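Local coordinates for protein aldehyde dehydrogenase (Bartonella henselae, PDB 3I44) that probably oxidises aldehydes to carboxylic acids using a nicotinamide cofactor, at residues Ser360-Gly371 with Thr388-Ile399. The protein carries 1 engineered substitution. Residues are numbered along the deposited sequence; the frame is centred on the assembly and turned at random.
Sequences SGIDEGATLVTG and TVFADVKPHMRI
S360 lies against R398, its OG 3.6 Å from R398 CB, while the R398 guanidinium turns to salt bridges with D356 and E402. G361 leaves room for the F390 ring, whose CE1 comes to 3.7 Å from G361 C; I399 CD1 lies above one face of that ring, nearer its border than its centre. E364, its chain extended beyond CG (chi2 -178°), reaches the start of helix 398-401: OE1 takes the R398 N-H through its syn lone pair at 2.9 Å, and a water joins OE1 to I399 N and S360 OG, which also hydrogen-bonds L357 O. After the Schellman motif closed by G365, A366 CB drops between F390 CD1 (3.7 Å) and M397 SD (3.8 Å). T367 then pairs antiparallel with A391 by two backbone bonds, and its OG1 donates to the anti lone pair of D392 OD2 at 2.7 Å, while Y316 holds OD1. L368 CD1 lies over the F390 face opposite I399 CD1. A classic beta bulge sets V369 and T370 opposite V389, whose O accepts from V369 N and whose N donates to T370 O. Strand 367-370 is outermost, within this chain, in the sheet of the domain expected to be catalytic. E364 takes one helical N-H directly and a second through water, probably favouring its negative charge.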
ATOM      1  N   SER A 360       8.287 -31.192  17.667  1.00 28.64           N
ATOM      2  CA  SER A 360       8.382 -31.433  16.212  1.00 28.62           C
ATOM      3  C   SER A 360       9.827 -31.540  15.719  1.00 29.28           C
ATOM      4  O   SER A 360      10.143 -32.342  14.789  1.00 29.86           O
ATOM      5  CB  SER A 360       7.643 -30.356  15.396  1.00 29.12           C
ATOM      6  OG  SER A 360       8.453 -29.213  15.089  1.00 28.45           O
ATOM      7  N   GLY A 361      10.710 -30.725  16.306  1.00 29.42           N
ATOM      8  CA  GLY A 361      12.116 -30.740  15.917  1.00 29.65           C
ATOM      9  C   GLY A 361      12.702 -32.086  16.262  1.00 29.49           C
ATOM     10  O   GLY A 361      13.398 -32.693  15.459  1.00 30.26           O
ATOM     11  N   ILE A 362      12.400 -32.568  17.454  1.00 30.31           N
ATOM     12  CA  ILE A 362      12.837 -33.916  17.861  1.00 31.26           C
ATOM     13  C   ILE A 362      12.264 -34.990  16.908  1.00 31.64           C
ATOM     14  O   ILE A 362      13.014 -35.775  16.324  1.00 31.90           O
ATOM     15  CB  ILE A 362      12.447 -34.215  19.325  1.00 31.45           C
ATOM     16  CG1 ILE A 362      13.183 -33.253  20.257  1.00 30.44           C
ATOM     17  CG2 ILE A 362      12.801 -35.699  19.686  1.00 31.18           C
ATOM     18  CD1 ILE A 362      12.578 -33.116  21.601  1.00 32.21           C
ATOM     19  N   ASP A 363      10.955 -34.954  16.692  1.00 32.22           N
ATOM     20  CA  ASP A 363      10.276 -35.983  15.892  1.00 32.61           C
ATOM     21  C   ASP A 363      10.700 -36.000  14.452  1.00 33.23           C
ATOM     22  O   ASP A 363      10.720 -37.057  13.832  1.00 33.80           O
ATOM     23  CB  ASP A 363       8.774 -35.768  15.926  1.00 32.87           C
ATOM     24  CG  ASP A 363       8.205 -35.955  17.285  1.00 32.96           C
ATOM     25  OD1 ASP A 363       8.928 -36.432  18.170  1.00 36.32           O
ATOM     26  OD2 ASP A 363       7.042 -35.593  17.484  1.00 35.12           O
ATOM     27  N   GLU A 364      11.033 -34.833  13.900  1.00 33.49           N
ATOM     28  CA  GLU A 364      11.419 -34.760  12.489  1.00 33.07           C
ATOM     29  C   GLU A 364      12.879 -35.118  12.277  1.00 32.68           C
ATOM     30  O   GLU A 364      13.358 -35.148  11.133  1.00 32.02           O
ATOM     31  CB  GLU A 364      11.060 -33.394  11.873  1.00 33.42           C
ATOM     32  CG  GLU A 364       9.533 -33.256  11.666  1.00 34.32           C
ATOM     33  CD  GLU A 364       9.106 -31.945  11.024  1.00 35.89           C
ATOM     34  OE1 GLU A 364       9.840 -30.952  11.133  1.00 36.65           O
ATOM     35  OE2 GLU A 364       8.006 -31.898  10.441  1.00 38.36           O
ATOM     36  N   GLY A 365      13.583 -35.400  13.366  1.00 32.56           N
ATOM     37  CA  GLY A 365      14.948 -35.879  13.266  1.00 32.81           C
ATOM     38  C   GLY A 365      16.044 -34.826  13.282  1.00 32.83           C
ATOM     39  O   GLY A 365      17.152 -35.135  12.876  1.00 33.32           O
ATOM     40  N   ALA A 366      15.776 -33.595  13.744  1.00 32.33           N
ATOM     41  CA  ALA A 366      16.884 -32.613  13.903  1.00 32.45           C
ATOM     42  C   ALA A 366      17.729 -33.054  15.094  1.00 31.85           C
ATOM     43  O   ALA A 366      17.214 -33.708  15.984  1.00 32.91           O
ATOM     44  CB  ALA A 366      16.358 -31.176  14.098  1.00 31.40           C
ATOM     45  N   THR A 367      19.013 -32.721  15.125  1.00 32.07           N
ATOM     46  CA  THR A 367      19.830 -32.949  16.346  1.00 32.05           C
ATOM     47  C   THR A 367      19.497 -31.966  17.477  1.00 32.21           C
ATOM     48  O   THR A 367      19.725 -30.751  17.345  1.00 32.36           O
ATOM     49  CB  THR A 367      21.314 -32.820  16.034  1.00 32.55           C
ATOM     50  OG1 THR A 367      21.612 -33.687  14.947  1.00 32.57           O
ATOM     51  CG2 THR A 367      22.199 -33.187  17.267  1.00 31.28           C
ATOM     52  N   LEU A 368      18.988 -32.483  18.595  1.00 31.46           N
ATOM     53  CA  LEU A 368      18.811 -31.696  19.799  1.00 31.58           C
ATOM     54  C   LEU A 368      20.151 -31.503  20.502  1.00 31.93           C
ATOM     55  O   LEU A 368      20.699 -32.454  21.081  1.00 32.03           O
ATOM     56  CB  LEU A 368      17.797 -32.338  20.752  1.00 31.57           C
ATOM     57  CG  LEU A 368      17.485 -31.624  22.066  1.00 32.91           C
ATOM     58  CD1 LEU A 368      16.910 -30.218  21.835  1.00 33.28           C
ATOM     59  CD2 LEU A 368      16.537 -32.464  22.913  1.00 31.86           C
ATOM     60  N   VAL A 369      20.659 -30.258  20.476  1.00 31.00           N
ATOM     61  CA  VAL A 369      21.978 -29.939  21.028  1.00 29.52           C
ATOM     62  C   VAL A 369      21.906 -29.663  22.498  1.00 29.72           C
ATOM     63  O   VAL A 369      22.751 -30.146  23.251  1.00 29.67           O
ATOM     64  CB  VAL A 369      22.630 -28.750  20.299  1.00 30.07           C
ATOM     65  CG1 VAL A 369      23.990 -28.361  20.949  1.00 27.36           C
ATOM     66  CG2 VAL A 369      22.776 -29.075  18.830  1.00 25.75           C
ATOM     67  N   THR A 370      20.913 -28.869  22.913  1.00 29.93           N
ATOM     68  CA  THR A 370      20.632 -28.640  24.325  1.00 29.99           C
ATOM     69  C   THR A 370      19.230 -28.098  24.494  1.00 29.26           C
ATOM     70  O   THR A 370      18.581 -27.735  23.526  1.00 29.05           O
ATOM     71  CB  THR A 370      21.638 -27.678  24.993  1.00 30.70           C
ATOM     72  OG1 THR A 370      21.221 -27.425  26.343  1.00 33.13           O
ATOM     73  CG2 THR A 370      21.738 -26.347  24.226  1.00 30.35           C
ATOM     74  N   GLY A 371      18.768 -28.026  25.728  1.00 29.05           N
ATOM     75  CA  GLY A 371      17.376 -27.660  25.999  1.00 29.00           C
ATOM     76  C   GLY A 371      16.426 -28.739  25.516  1.00 29.18           C
ATOM     77  O   GLY A 371      16.805 -29.915  25.392  1.00 29.45           O
ATOM     78  N   THR A 388      16.886 -23.529  23.804  1.00 22.67           N
ATOM     79  CA  THR A 388      17.023 -24.758  23.035  1.00 22.27           C
ATOM     80  C   THR A 388      17.768 -24.513  21.731  1.00 22.95           C
ATOM     81  O   THR A 388      17.533 -23.507  21.046  1.00 23.32           O
ATOM     82  CB  THR A 388      15.585 -25.345  22.762  1.00 22.38           C
ATOM     83  OG1 THR A 388      14.946 -25.592  24.024  1.00 22.24           O
ATOM     84  CG2 THR A 388      15.637 -26.624  21.925  1.00 22.22           C
ATOM     85  N   VAL A 389      18.665 -25.428  21.387  1.00 22.83           N
ATOM     86  CA  VAL A 389      19.390 -25.387  20.136  1.00 23.12           C
ATOM     87  C   VAL A 389      19.177 -26.681  19.351  1.00 23.40           C
ATOM     88  O   VAL A 389      19.383 -27.777  19.889  1.00 24.34           O
ATOM     89  CB  VAL A 389      20.913 -25.128  20.387  1.00 22.77           C
ATOM     90  CG1 VAL A 389      21.705 -25.161  19.105  1.00 23.22           C
ATOM     91  CG2 VAL A 389      21.149 -23.790  21.109  1.00 24.57           C
ATOM     92  N   PHE A 390      18.798 -26.556  18.071  1.00 23.68           N
ATOM     93  CA  PHE A 390      18.805 -27.666  17.126  1.00 23.85           C
ATOM     94  C   PHE A 390      19.886 -27.463  16.084  1.00 24.65           C
ATOM     95  O   PHE A 390      20.131 -26.322  15.675  1.00 25.63           O
ATOM     96  CB  PHE A 390      17.451 -27.765  16.413  1.00 24.10           C
ATOM     97  CG  PHE A 390      16.331 -28.244  17.280  1.00 24.11           C
ATOM     98  CD1 PHE A 390      16.140 -29.611  17.492  1.00 25.87           C
ATOM     99  CD2 PHE A 390      15.473 -27.343  17.897  1.00 25.84           C
ATOM    100  CE1 PHE A 390      15.089 -30.067  18.295  1.00 26.36           C
ATOM    101  CE2 PHE A 390      14.427 -27.784  18.698  1.00 27.16           C
ATOM    102  CZ  PHE A 390      14.229 -29.157  18.888  1.00 25.88           C
ATOM    103  N   ALA A 391      20.517 -28.559  15.650  1.00 24.71           N
ATOM    104  CA  ALA A 391      21.496 -28.563  14.569  1.00 25.74           C
ATOM    105  C   ALA A 391      21.064 -29.590  13.525  1.00 26.79           C
ATOM    106  O   ALA A 391      20.113 -30.354  13.759  1.00 27.20           O
ATOM    107  CB  ALA A 391      22.919 -28.865  15.086  1.00 25.53           C
ATOM    108  N   ASP A 392      21.747 -29.600  12.377  1.00 27.78           N
ATOM    109  CA  ASP A 392      21.358 -30.428  11.235  1.00 29.27           C
ATOM    110  C   ASP A 392      19.869 -30.250  10.895  1.00 29.51           C
ATOM    111  O   ASP A 392      19.151 -31.223  10.653  1.00 30.11           O
ATOM    112  CB  ASP A 392      21.709 -31.888  11.529  1.00 29.68           C
ATOM    113  CG  ASP A 392      23.126 -32.017  12.064  1.00 31.94           C
ATOM    114  OD1 ASP A 392      24.029 -31.468  11.388  1.00 34.58           O
ATOM    115  OD2 ASP A 392      23.328 -32.606  13.165  1.00 33.69           O
ATOM    116  N   VAL A 393      19.401 -29.000  10.893  1.00 29.84           N
ATOM    117  CA  VAL A 393      18.011 -28.717  10.561  1.00 29.48           C
ATOM    118  C   VAL A 393      17.927 -28.687   9.046  1.00 30.20           C
ATOM    119  O   VAL A 393      18.867 -28.277   8.376  1.00 30.60           O
ATOM    120  CB  VAL A 393      17.533 -27.391  11.164  1.00 30.05           C
ATOM    121  CG1 VAL A 393      16.079 -27.101  10.723  1.00 28.92           C
ATOM    122  CG2 VAL A 393      17.665 -27.419  12.706  1.00 27.79           C
ATOM    123  N   LYS A 394      16.829 -29.193   8.513  1.00 30.69           N
ATOM    124  CA  LYS A 394      16.622 -29.279   7.076  1.00 31.27           C
ATOM    125  C   LYS A 394      15.444 -28.371   6.695  1.00 30.67           C
ATOM    126  O   LYS A 394      14.547 -28.155   7.524  1.00 29.97           O
ATOM    127  CB  LYS A 394      16.274 -30.718   6.682  1.00 32.30           C
ATOM    128  CG  LYS A 394      17.345 -31.764   7.007  1.00 35.60           C
ATOM    129  CD  LYS A 394      18.465 -31.727   6.000  1.00 39.20           C
ATOM    130  CE  LYS A 394      19.600 -32.691   6.379  1.00 42.54           C
ATOM    131  NZ  LYS A 394      19.292 -34.048   5.827  1.00 45.57           N
ATOM    132  N   PRO A 395      15.433 -27.861   5.444  1.00 30.39           N
ATOM    133  CA  PRO A 395      14.393 -26.942   4.953  1.00 30.43           C
ATOM    134  C   PRO A 395      12.941 -27.393   5.114  1.00 30.45           C
ATOM    135  O   PRO A 395      12.052 -26.545   5.198  1.00 30.13           O
ATOM    136  CB  PRO A 395      14.722 -26.794   3.454  1.00 30.58           C
ATOM    137  CG  PRO A 395      16.191 -27.048   3.358  1.00 31.23           C
ATOM    138  CD  PRO A 395      16.434 -28.146   4.388  1.00 30.99           C
ATOM    139  N   HIS A 396      12.676 -28.702   5.151  1.00 30.66           N
ATOM    140  CA  HIS A 396      11.275 -29.154   5.235  1.00 30.31           C
ATOM    141  C   HIS A 396      10.778 -29.158   6.668  1.00 29.56           C
ATOM    142  O   HIS A 396       9.584 -29.299   6.911  1.00 29.76           O
ATOM    143  CB  HIS A 396      11.124 -30.568   4.644  1.00 31.42           C
ATOM    144  CG  HIS A 396      11.780 -31.622   5.475  1.00 29.41           C
ATOM    145  ND1 HIS A 396      13.044 -32.100   5.200  1.00 29.47           N
ATOM    146  CD2 HIS A 396      11.371 -32.254   6.599  1.00 30.59           C
ATOM    147  CE1 HIS A 396      13.383 -32.988   6.118  1.00 30.47           C
ATOM    148  NE2 HIS A 396      12.390 -33.094   6.985  1.00 30.51           N
ATOM    149  N   MET A 397      11.671 -29.011   7.641  1.00 28.87           N
ATOM    150  CA  MET A 397      11.250 -29.149   9.032  1.00 28.37           C
ATOM    151  C   MET A 397      10.442 -27.965   9.501  1.00 27.74           C
ATOM    152  O   MET A 397      10.679 -26.826   9.093  1.00 27.41           O
ATOM    153  CB  MET A 397      12.446 -29.350   9.943  1.00 29.18           C
ATOM    154  CG  MET A 397      13.242 -30.599   9.625  1.00 30.63           C
ATOM    155  SD  MET A 397      14.636 -30.755  10.755  1.00 32.08           S
ATOM    156  CE  MET A 397      15.242 -32.390  10.254  1.00 29.92           C
ATOM    157  N   ARG A 398       9.480 -28.226  10.370  1.00 27.48           N
ATOM    158  CA  ARG A 398       8.656 -27.166  10.888  1.00 27.19           C
ATOM    159  C   ARG A 398       9.488 -26.057  11.559  1.00 27.01           C
ATOM    160  O   ARG A 398       9.128 -24.883  11.446  1.00 25.63           O
ATOM    161  CB  ARG A 398       7.617 -27.690  11.883  1.00 27.61           C
ATOM    162  CG  ARG A 398       6.540 -28.615  11.250  1.00 28.99           C
ATOM    163  CD  ARG A 398       5.464 -28.985  12.293  1.00 29.69           C
ATOM    164  NE  ARG A 398       4.788 -27.790  12.795  1.00 29.42           N
ATOM    165  CZ  ARG A 398       4.185 -27.697  13.979  1.00 31.47           C
ATOM    166  NH1 ARG A 398       4.150 -28.724  14.825  1.00 33.20           N
ATOM    167  NH2 ARG A 398       3.620 -26.554  14.329  1.00 31.47           N
ATOM    168  N   ILE A 399      10.548 -26.431  12.284  1.00 26.45           N
ATOM    169  CA  ILE A 399      11.342 -25.445  13.033  1.00 26.51           C
ATOM    170  C   ILE A 399      12.113 -24.524  12.086  1.00 26.34           C
ATOM    171  O   ILE A 399      12.481 -23.416  12.477  1.00 25.87           O
ATOM    172  CB  ILE A 399      12.322 -26.085  14.100  1.00 26.64           C
ATOM    173  CG1 ILE A 399      13.236 -27.170  13.496  1.00 27.56           C
ATOM    174  CG2 ILE A 399      11.540 -26.652  15.261  1.00 26.23           C
ATOM    175  CD1 ILE A 399      14.277 -27.720  14.489  1.00 26.30           C
TER
HETATM  176  O   HOH W   1      10.372 -29.361  13.245  1.00 28.05           O
HETATM  177  O   HOH W   2       7.651 -30.621   8.236  1.00 34.33           O
HETATM  178  O   HOH W   3      19.038 -33.939  10.594  1.00 35.90           O